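Local coordinates for protein transcriptional repressor, TetR family (Thermus thermophilus, PDB 3ANP) that represses transcription of genes for fatty acid degradation, probably by binding DNA through a helix-turn-helix domain, and binds lauroyl-CoA as a ligand, at residues A[30-35]-A[44-49]. Numbering follows the deposited sequence.
Sequences TTATEI and GTFFNY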
ATOM      1  N   THR A  30      -1.889   2.654 -26.308  1.00 17.24           N
ATOM      2  CA  THR A  30      -2.963   3.421 -26.933  1.00 18.04           C
ATOM      3  C   THR A  30      -2.840   4.924 -26.639  1.00 17.99           C
ATOM      4  O   THR A  30      -2.688   5.325 -25.492  1.00 19.19           O
ATOM      5  CB  THR A  30      -4.329   2.903 -26.431  1.00 18.79           C
ATOM      6  OG1 THR A  30      -4.505   1.543 -26.853  1.00 19.71           O
ATOM      7  CG2 THR A  30      -5.461   3.754 -26.975  1.00 17.44           C
ATOM      8  N   THR A  31      -2.934   5.754 -27.672  1.00 18.21           N
ATOM      9  CA  THR A  31      -2.810   7.195 -27.484  1.00 19.02           C
ATOM     10  C   THR A  31      -4.129   7.970 -27.542  1.00 20.75           C
ATOM     11  O   THR A  31      -5.159   7.478 -28.027  1.00 15.86           O
ATOM     12  CB  THR A  31      -1.849   7.814 -28.536  1.00 19.94           C
ATOM     13  OG1 THR A  31      -2.539   7.957 -29.785  1.00 18.02           O
ATOM     14  CG2 THR A  31      -0.610   6.913 -28.730  1.00 19.07           C
ATOM     15  N   ALA A  32      -4.086   9.200 -27.049  1.00 17.00           N
ATOM     16  CA  ALA A  32      -5.266  10.054 -27.048  1.00 19.18           C
ATOM     17  C   ALA A  32      -5.768  10.273 -28.486  1.00 19.14           C
ATOM     18  O   ALA A  32      -6.980  10.364 -28.728  1.00 20.55           O
ATOM     19  CB  ALA A  32      -4.935  11.402 -26.371  1.00 14.57           C
ATOM     20  N   THR A  33      -4.841  10.331 -29.440  1.00 19.80           N
ATOM     21  CA  THR A  33      -5.224  10.537 -30.833  1.00 20.12           C
ATOM     22  C   THR A  33      -5.983   9.322 -31.400  1.00 22.13           C
ATOM     23  O   THR A  33      -6.934   9.492 -32.165  1.00 23.35           O
ATOM     24  CB  THR A  33      -3.987  10.861 -31.728  1.00 19.82           C
ATOM     25  OG1 THR A  33      -3.406  12.105 -31.308  1.00 20.41           O
ATOM     26  CG2 THR A  33      -4.400  10.998 -33.194  1.00 19.92           C
ATOM     27  N   GLU A  34      -5.572   8.108 -31.026  1.00 18.03           N
ATOM     28  CA  GLU A  34      -6.258   6.897 -31.491  1.00 19.48           C
ATOM     29  C   GLU A  34      -7.652   6.825 -30.888  1.00 19.76           C
ATOM     30  O   GLU A  34      -8.616   6.468 -31.574  1.00 20.65           O
ATOM     31  CB  GLU A  34      -5.484   5.629 -31.099  1.00 19.49           C
ATOM     32  CG  GLU A  34      -4.152   5.468 -31.805  1.00 18.44           C
ATOM     33  CD  GLU A  34      -3.397   4.225 -31.350  1.00 22.20           C
ATOM     34  OE1 GLU A  34      -3.391   3.942 -30.132  1.00 20.80           O
ATOM     35  OE2 GLU A  34      -2.789   3.541 -32.204  1.00 20.40           O
ATOM     36  N   ILE A  35      -7.755   7.143 -29.596  1.00 18.77           N
ATOM     37  CA  ILE A  35      -9.043   7.142 -28.920  1.00 17.09           C
ATOM     38  C   ILE A  35      -9.987   8.142 -29.588  1.00 18.90           C
ATOM     39  O   ILE A  35     -11.140   7.816 -29.894  1.00 18.98           O
ATOM     40  CB  ILE A  35      -8.893   7.498 -27.410  1.00 18.24           C
ATOM     41  CG1 ILE A  35      -8.178   6.354 -26.672  1.00 16.68           C
ATOM     42  CG2 ILE A  35     -10.263   7.728 -26.777  1.00 14.18           C
ATOM     43  CD1 ILE A  35      -7.867   6.680 -25.217  1.00 16.86           C
ATOM     44  N   GLY A  44      -8.430  17.293 -28.988  1.00 23.14           N
ATOM     45  CA  GLY A  44      -8.753  18.296 -27.990  1.00 20.54           C
ATOM     46  C   GLY A  44     -10.023  17.964 -27.218  1.00 20.44           C
ATOM     47  O   GLY A  44     -10.114  18.209 -26.016  1.00 20.96           O
ATOM     48  N   THR A  45     -11.013  17.407 -27.905  1.00 19.19           N
ATOM     49  CA  THR A  45     -12.277  17.045 -27.260  1.00 19.55           C
ATOM     50  C   THR A  45     -12.079  15.857 -26.307  1.00 17.54           C
ATOM     51  O   THR A  45     -12.679  15.798 -25.234  1.00 17.77           O
ATOM     52  CB  THR A  45     -13.346  16.703 -28.324  1.00 21.01           C
ATOM     53  OG1 THR A  45     -13.691  17.897 -29.023  1.00 19.72           O
ATOM     54  CG2 THR A  45     -14.607  16.111 -27.686  1.00 20.92           C
ATOM     55  N   PHE A  46     -11.235  14.915 -26.695  1.00 18.19           N
ATOM     56  CA  PHE A  46     -10.963  13.781 -25.827  1.00 17.52           C
ATOM     57  C   PHE A  46     -10.436  14.302 -24.486  1.00 16.83           C
ATOM     58  O   PHE A  46     -10.876  13.856 -23.433  1.00 18.07           O
ATOM     59  CB  PHE A  46      -9.905  12.857 -26.420  1.00 16.32           C
ATOM     60  CG  PHE A  46      -9.330  11.904 -25.407  1.00 19.60           C
ATOM     61  CD1 PHE A  46     -10.054  10.780 -25.006  1.00 19.95           C
ATOM     62  CD2 PHE A  46      -8.122  12.190 -24.771  1.00 16.53           C
ATOM     63  CE1 PHE A  46      -9.586   9.957 -23.976  1.00 16.54           C
ATOM     64  CE2 PHE A  46      -7.646  11.380 -23.741  1.00 20.78           C
ATOM     65  CZ  PHE A  46      -8.379  10.263 -23.341  1.00 18.15           C
ATOM     66  N   PHE A  47      -9.488  15.237 -24.524  1.00 17.28           N
ATOM     67  CA  PHE A  47      -8.935  15.770 -23.278  1.00 19.67           C
ATOM     68  C   PHE A  47      -9.920  16.589 -22.465  1.00 20.91           C
ATOM     69  O   PHE A  47      -9.780  16.702 -21.240  1.00 21.00           O
ATOM     70  CB  PHE A  47      -7.653  16.575 -23.548  1.00 18.98           C
ATOM     71  CG  PHE A  47      -6.461  15.707 -23.832  1.00 22.22           C
ATOM     72  CD1 PHE A  47      -6.014  14.787 -22.873  1.00 18.47           C
ATOM     73  CD2 PHE A  47      -5.807  15.770 -25.063  1.00 24.33           C
ATOM     74  CE1 PHE A  47      -4.931  13.940 -23.138  1.00 21.81           C
ATOM     75  CE2 PHE A  47      -4.722  14.927 -25.341  1.00 24.92           C
ATOM     76  CZ  PHE A  47      -4.285  14.012 -24.377  1.00 24.42           C
ATOM     77  N   ASN A  48     -10.922  17.157 -23.130  1.00 20.98           N
ATOM     78  CA  ASN A  48     -11.925  17.925 -22.409  1.00 22.20           C
ATOM     79  C   ASN A  48     -12.735  16.982 -21.538  1.00 19.66           C
ATOM     80  O   ASN A  48     -13.156  17.346 -20.443  1.00 19.35           O
ATOM     81  CB  ASN A  48     -12.865  18.670 -23.373  1.00 25.54           C
ATOM     82  CG  ASN A  48     -12.191  19.847 -24.040  1.00 27.28           C
ATOM     83  OD1 ASN A  48     -11.340  20.499 -23.438  1.00 32.55           O
ATOM     84  ND2 ASN A  48     -12.575  20.138 -25.276  1.00 32.47           N
ATOM     85  N   TYR A  49     -12.936  15.760 -22.018  1.00 18.33           N
ATOM     86  CA  TYR A  49     -13.709  14.773 -21.260  1.00 17.19           C
ATOM     87  C   TYR A  49     -12.862  13.970 -20.271  1.00 17.88           C
ATOM     88  O   TYR A  49     -13.320  13.665 -19.166  1.00 17.31           O
ATOM     89  CB  TYR A  49     -14.425  13.828 -22.231  1.00 19.30           C
ATOM     90  CG  TYR A  49     -15.666  14.466 -22.834  1.00 18.39           C
ATOM     91  CD1 TYR A  49     -16.921  14.275 -22.252  1.00 20.39           C
ATOM     92  CD2 TYR A  49     -15.571  15.314 -23.941  1.00 19.97           C
ATOM     93  CE1 TYR A  49     -18.060  14.914 -22.751  1.00 22.90           C
ATOM     94  CE2 TYR A  49     -16.699  15.955 -24.455  1.00 19.29           C
ATOM     95  CZ  TYR A  49     -17.939  15.748 -23.851  1.00 21.65           C
ATOM     96  OH  TYR A  49     -19.056  16.368 -24.342  1.00 23.16           O
TER
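In the predicted helix-turn-helix motif of this TetR-family repressor, the start of helix 32-39 meets helix 43-49 through two aliphatic side chains, A32 and I35, and two consecutive phenylalanines, F46 and F47. The methyl of A32 touches both rings: its CB lies 3.7 Å from CD2 of F46 and 3.3 Å from CZ of F47, approaching each ring at a slant. One turn on, CG2 of I35, set anti to its own backbone nitrogen, comes within 3.5 Å of CD1 of F46, while CD1 of I35 reaches CE1 of F46 at 3.9 Å. F46 thus has A32 along one ortho-meta side and I35 along the other. With CG anti to the backbone nitrogen (chi1 164°), its ring is directed at helix 32-39. F47 turns one face to its neighbour, and CD2 of F46 sits over the middle of that face, 3.8 Å above the ring plane of F47. Cutting F46 back to an alanine would probably leave a gap between the two helices, in front of A32 and I35, and take away the atom that lies over one face of F47, leaving that ring freer to turn.

The pair illustrates how a helix-turn-helix domain builds a hydrophobic core from a few residues: helix 3-25 closes it from a further direction, with A18 on I35 and I14 on F46. Away from this core, helix 32-39 is begun by a capping box. OG1 of T31 accepts from N of E34 at 3.3 Å, and OE1 of E34 returns the bond to N of T31 at 3.1 Å, met on the anti side of the carboxylate and 34° out of its plane. The other carboxylate oxygen, OE2, forms a salt bridge with R25, tying this helix start to helix 3-25.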